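Local coordinates for protein histidinol dehydrogenase (Elizabethkingia anophelis NUHP1, PDB 6AN0) that probably catalyses the two NAD-dependent oxidations that convert L-histidinol through L-histidinaldehyde to L-histidine, the last steps of histidine biosynthesis, with a zinc cofactor, at residues I54-K59 with G192-G197; T160-P165 with G197-G202. All coordinates share one frame; numbering follows the deposited sequence. Where two conformers were deposited one is given.

Contact 1 (I54-K59 with G192-G197); sequences INYTKK and GIQAIG
Tyr56 and Gln194 make the apolar part of this contact. CB of Tyr56 lies 3.6 Å from CD of Gln194 and 3.7 Å from its CG, and behind these the two CB atoms are 3.9 Å apart. It is thus the root of the tyrosine that meets the glutamine. Its ring leads off toward helix 35-48, where OH is hydrogen-bonded to Asp44 and the side chain also touches Val41. The amide passes the ring obliquely, the two planes 36° apart, with OE1 of Gln194 4.0 Å from CD2 of Tyr56.

Gln194 reaches across with CG set between its own backbone N and carbonyl carbon (chi1 58°) and a second bend at chi2 (-86°), which lays the amide alongside CB of Tyr56.

The polar part is a single water. It donates to OG1 of Thr57 at 2.8 Å and accepts from NE2 of Gln194 at 2.9 Å; the same OG1 also bonds to the carbonyl O of Leu53, one turn earlier in helix 50-61.

Gln194 is a predicted NAD(+)-binding residue, about 7 Å from Tyr132 and 9 Å from Asn217, side chain to side chain. A carboxamide packed against Tyr56 and tied through a water to Thr57, both on helix 50-61, is consistent with a pre-positioned cofactor-site residue.

Contact 2 (T160-P165 with G197-G202); sequences TLCTPP and GAMTFG
Met199 runs outward from its helix with CG anti to its carbonyl carbon and an extended chi2 (-175°), then bends at chi3 (-73°), so that SD is carried to the strand while CE turns along it. On the facing side, Cys162 holds SG beside its own backbone N (chi1 -71°), where the side of the sulfur faces the methionine. Thr160, two residues earlier, places CG2 rather than OG1 against the thioether.

Three atoms of Met199 lie against one side of the cysteine sulfur: CG and SD each stand 3.9 Å from SG of Cys162, and CE is 4.1 Å from it. SD of Met199 also lies 4.0 Å from CG2 of Thr160, so SD touches both strand side chains from the helix side. The contact is apolar, formed by sulfur, methyl and methylene groups, and its three touching residues are all buried. Thr160 and Met199 run past each other in opposite directions.

The strand is 158-163 of the mixed sheet, parallel both to strand 117-132, with which Thr160 and Cys162 share backbone hydrogen bonds, and to strand 186-189. Thr160 and Cys162 put their side chains on the face covered by helix 192-201, whereas Leu161 between them points away from it. This is the alternation of a beta strand in an alpha/beta layer: strand 186-189 lies next to strand 158-163, and the chain passes from it directly into the covering helix.

Beyond the two segments, Met199 also packs on Ile212 of strand 211-213 and Thr160 on Tyr188. The side chain of Cys162 comes within about 4 Å of that of Tyr132, a predicted NAD(+)-binding residue.

Helix 192-201 serves both contacts and Gly197 belongs to both: its first turn meets helix 50-61 in contact 1, its later part the mixed sheet in contact 2. Both are buried, but contact 1 lies farther out, its centre about 23 Å from that of the chain against 18 Å, and includes the partly exposed Tyr56. Their chemistry follows suit: a water-bridged amide between two helices, against sulfur and methyl groups where helix covers strand. The two centres are 9 Å apart, and the contacts touch directly, Thr57 CG2 to Pro165 CG at 3.9 Å and Ala195 CB to Cys162 CB at 4.0 Å.

Contact 1 (I54-K59 with G192-G197)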
loop_
_atom_site.group_PDB
_atom_site.type_symbol
_atom_site.label_atom_id
_atom_site.label_comp_id
_atom_site.label_asym_id
_atom_site.label_seq_id
_atom_site.Cartn_x
_atom_site.Cartn_y
_atom_site.Cartn_z
ATOM N N ILE A 54 13.368 -28.188 -2.463
ATOM C CA ILE A 54 13.600 -29.285 -3.390
ATOM C C ILE A 54 12.519 -30.349 -3.240
ATOM O O ILE A 54 12.012 -30.871 -4.237
ATOM C CB ILE A 54 15.023 -29.847 -3.195
ATOM C CG1 ILE A 54 16.037 -28.831 -3.744
ATOM C CG2 ILE A 54 15.184 -31.210 -3.877
ATOM C CD1 ILE A 54 17.468 -29.107 -3.401
ATOM N N ASN A 55 12.102 -30.644 -2.001
ATOM C CA ASN A 55 11.129 -31.714 -1.778
ATOM C C ASN A 55 9.756 -31.341 -2.332
ATOM O O ASN A 55 9.094 -32.167 -2.974
ATOM C CB ASN A 55 11.044 -32.045 -0.280
ATOM C CG ASN A 55 10.505 -33.450 -0.011
ATOM O OD1 ASN A 55 10.556 -34.327 -0.875
ATOM N ND2 ASN A 55 9.994 -33.668 1.198
ATOM N N TYR A 56 9.313 -30.096 -2.101
ATOM C CA TYR A 56 8.041 -29.641 -2.652
ATOM C C TYR A 56 8.098 -29.517 -4.168
ATOM O O TYR A 56 7.091 -29.747 -4.843
ATOM C CB TYR A 56 7.632 -28.291 -2.035
ATOM C CG TYR A 56 6.947 -28.459 -0.699
ATOM C CD1 TYR A 56 7.681 -28.571 0.467
ATOM C CD2 TYR A 56 5.562 -28.539 -0.611
ATOM C CE1 TYR A 56 7.059 -28.746 1.688
ATOM C CE2 TYR A 56 4.933 -28.718 0.604
ATOM C CZ TYR A 56 5.688 -28.819 1.749
ATOM O OH TYR A 56 5.071 -28.991 2.964
ATOM N N THR A 57 9.252 -29.147 -4.723
ATOM C CA THR A 57 9.355 -29.096 -6.178
ATOM C C THR A 57 9.222 -30.490 -6.770
ATOM O O THR A 57 8.520 -30.688 -7.771
ATOM C CB THR A 57 10.672 -28.427 -6.574
ATOM O OG1 THR A 57 10.672 -27.089 -6.056
ATOM C CG2 THR A 57 10.819 -28.368 -8.084
ATOM N N LYS A 58 9.869 -31.472 -6.140
ATOM C CA LYS A 58 9.693 -32.863 -6.546
ATOM C C LYS A 58 8.228 -33.261 -6.548
ATOM O O LYS A 58 7.762 -33.945 -7.471
ATOM C CB LYS A 58 10.450 -33.804 -5.609
ATOM C CG LYS A 58 11.935 -33.888 -5.800
ATOM C CD LYS A 58 12.513 -34.870 -4.786
ATOM C CE LYS A 58 11.701 -36.170 -4.755
ATOM N NZ LYS A 58 12.158 -37.132 -3.706
ATOM N N LYS A 59 7.488 -32.852 -5.514
ATOM C CA LYS A 59 6.118 -33.319 -5.328
ATOM C C LYS A 59 5.162 -32.661 -6.312
ATOM O O LYS A 59 4.294 -33.326 -6.880
ATOM C CB LYS A 59 5.670 -33.052 -3.888
ATOM C CG LYS A 59 4.207 -33.410 -3.629
ATOM C CD LYS A 59 3.882 -33.478 -2.129
ATOM C CE LYS A 59 2.380 -33.568 -1.890
ATOM N NZ LYS A 59 2.018 -33.799 -0.459
ATOM N N GLY A 192 4.641 -21.941 -6.502
ATOM C CA GLY A 192 3.591 -22.268 -5.545
ATOM C C GLY A 192 3.819 -21.696 -4.152
ATOM O O GLY A 192 4.510 -20.695 -3.958
ATOM N N ILE A 193 3.190 -22.354 -3.167
ATOM C CA ILE A 193 3.300 -21.897 -1.782
ATOM C C ILE A 193 4.757 -21.902 -1.334
ATOM O O ILE A 193 5.211 -20.983 -0.637
ATOM C CB ILE A 193 2.427 -22.758 -0.847
ATOM C CG1 ILE A 193 0.949 -22.715 -1.253
ATOM C CG2 ILE A 193 2.557 -22.265 0.600
ATOM C CD1 ILE A 193 0.098 -23.799 -0.507
ATOM N N GLN A 194 5.514 -22.937 -1.724
ATOM C CA GLN A 194 6.890 -23.055 -1.252
ATOM C C GLN A 194 7.772 -21.922 -1.769
ATOM O O GLN A 194 8.660 -21.460 -1.042
ATOM C CB GLN A 194 7.475 -24.435 -1.616
ATOM C CG GLN A 194 7.502 -24.807 -3.133
ATOM C CD GLN A 194 6.196 -25.437 -3.637
ATOM O OE1 GLN A 194 5.161 -25.373 -2.975
ATOM N NE2 GLN A 194 6.249 -26.044 -4.824
ATOM N N ALA A 195 7.531 -21.432 -2.992
ATOM C CA ALA A 195 8.275 -20.270 -3.470
ATOM C C ALA A 195 7.957 -19.031 -2.643
ATOM O O ALA A 195 8.864 -18.278 -2.264
ATOM C CB ALA A 195 7.982 -20.005 -4.951
ATOM N N ILE A 196 6.670 -18.792 -2.367
ATOM C CA ILE A 196 6.293 -17.644 -1.539
ATOM C C ILE A 196 6.921 -17.766 -0.155
ATOM O O ILE A 196 7.400 -16.777 0.420
ATOM C CB ILE A 196 4.754 -17.526 -1.455
ATOM C CG1 ILE A 196 4.139 -17.307 -2.842
ATOM C CG2 ILE A 196 4.341 -16.414 -0.487
ATOM C CD1 ILE A 196 4.780 -16.144 -3.622
ATOM N N GLY A 197 6.929 -18.983 0.401
ATOM C CA GLY A 197 7.522 -19.189 1.715
ATOM C C GLY A 197 9.019 -18.950 1.710
ATOM O O GLY A 197 9.569 -18.353 2.644
HETATM O O HOH W 1 8.412 -25.545 -6.745
#

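Contact 2 (T160-P165 with G197-G202)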
loop_
_atom_site.group_PDB
_atom_site.type_symbol
_atom_site.label_atom_id
_atom_site.label_comp_id
_atom_site.label_asym_id
_atom_site.label_seq_id
_atom_site.Cartn_x
_atom_site.Cartn_y
_atom_site.Cartn_z
ATOM N N THR A 160 14.808 -10.731 -6.614
ATOM C CA THR A 160 14.704 -12.175 -6.746
ATOM C C THR A 160 13.521 -12.496 -7.643
ATOM O O THR A 160 12.478 -11.844 -7.549
ATOM C CB THR A 160 14.513 -12.825 -5.369
ATOM O OG1 THR A 160 15.773 -12.853 -4.691
ATOM C CG2 THR A 160 13.967 -14.245 -5.491
ATOM N N LEU A 161 13.681 -13.487 -8.525
ATOM C CA LEU A 161 12.566 -13.972 -9.336
ATOM C C LEU A 161 12.441 -15.480 -9.150
ATOM O O LEU A 161 13.410 -16.208 -9.383
ATOM C CB LEU A 161 12.779 -13.621 -10.812
ATOM C CG LEU A 161 11.542 -13.785 -11.699
ATOM C CD1 LEU A 161 11.630 -12.789 -12.852
ATOM C CD2 LEU A 161 11.404 -15.195 -12.237
ATOM N N CYS A 162 11.261 -15.940 -8.724
ATOM C CA CYS A 162 10.935 -17.360 -8.593
ATOM C C CYS A 162 9.930 -17.759 -9.665
ATOM O O CYS A 162 8.913 -17.082 -9.848
ATOM C CB CYS A 162 10.326 -17.675 -7.224
ATOM S SG CYS A 162 11.487 -17.580 -5.848
ATOM N N THR A 163 10.185 -18.888 -10.328
ATOM C CA THR A 163 9.268 -19.394 -11.347
ATOM C C THR A 163 9.485 -20.895 -11.444
ATOM O O THR A 163 10.640 -21.339 -11.384
ATOM C CB THR A 163 9.506 -18.683 -12.698
ATOM O OG1 THR A 163 8.491 -19.046 -13.649
ATOM C CG2 THR A 163 10.872 -19.003 -13.272
ATOM N N PRO A 164 8.428 -21.700 -11.525
ATOM C CA PRO A 164 8.584 -23.157 -11.345
ATOM C C PRO A 164 9.116 -23.836 -12.594
ATOM O O PRO A 164 8.807 -23.428 -13.723
ATOM C CB PRO A 164 7.162 -23.630 -11.018
ATOM C CG PRO A 164 6.267 -22.570 -11.576
ATOM C CD PRO A 164 7.016 -21.276 -11.443
ATOM N N PRO A 165 9.917 -24.886 -12.428
ATOM C CA PRO A 165 10.416 -25.642 -13.581
ATOM C C PRO A 165 9.352 -26.553 -14.171
ATOM O O PRO A 165 8.371 -26.924 -13.522
ATOM C CB PRO A 165 11.554 -26.477 -12.982
ATOM C CG PRO A 165 11.090 -26.723 -11.563
ATOM C CD PRO A 165 10.428 -25.418 -11.153
ATOM N N GLY A 197 6.929 -18.983 0.401
ATOM C CA GLY A 197 7.522 -19.189 1.715
ATOM C C GLY A 197 9.019 -18.950 1.710
ATOM O O GLY A 197 9.569 -18.353 2.644
ATOM N N ALA A 198 9.694 -19.385 0.643
ATOM C CA ALA A 198 11.125 -19.140 0.532
ATOM C C ALA A 198 11.425 -17.639 0.503
ATOM O O ALA A 198 12.376 -17.177 1.144
ATOM C CB ALA A 198 11.677 -19.836 -0.709
ATOM N N MET A 199 10.624 -16.861 -0.217
ATOM C CA MET A 199 10.866 -15.418 -0.222
ATOM C C MET A 199 10.411 -14.747 1.064
ATOM O O MET A 199 10.896 -13.660 1.388
ATOM C CB MET A 199 10.190 -14.768 -1.428
ATOM C CG MET A 199 10.815 -15.221 -2.763
ATOM S SD MET A 199 10.135 -14.368 -4.207
ATOM C CE MET A 199 8.510 -15.113 -4.341
ATOM N N THR A 200 9.526 -15.389 1.822
ATOM C CA THR A 200 9.056 -14.820 3.081
ATOM C C THR A 200 10.040 -15.069 4.216
ATOM O O THR A 200 10.321 -14.164 5.008
ATOM C CB THR A 200 7.681 -15.403 3.416
ATOM O OG1 THR A 200 6.742 -14.994 2.414
ATOM C CG2 THR A 200 7.199 -14.977 4.815
ATOM N N PHE A 201 10.585 -16.278 4.313
ATOM C CA PHE A 201 11.456 -16.612 5.433
ATOM C C PHE A 201 12.922 -16.701 5.048
ATOM O O PHE A 201 13.781 -16.597 5.930
ATOM C CB PHE A 201 11.019 -17.943 6.077
ATOM C CG PHE A 201 9.592 -17.935 6.546
ATOM C CD1 PHE A 201 9.249 -17.339 7.755
ATOM C CD2 PHE A 201 8.583 -18.482 5.758
ATOM C CE1 PHE A 201 7.925 -17.304 8.185
ATOM C CE2 PHE A 201 7.255 -18.445 6.179
ATOM C CZ PHE A 201 6.927 -17.858 7.391
ATOM N N GLY A 202 13.227 -16.865 3.765
ATOM C CA GLY A 202 14.599 -17.050 3.326
ATOM C C GLY A 202 15.051 -18.489 3.470
ATOM O O GLY A 202 14.580 -19.201 4.358
#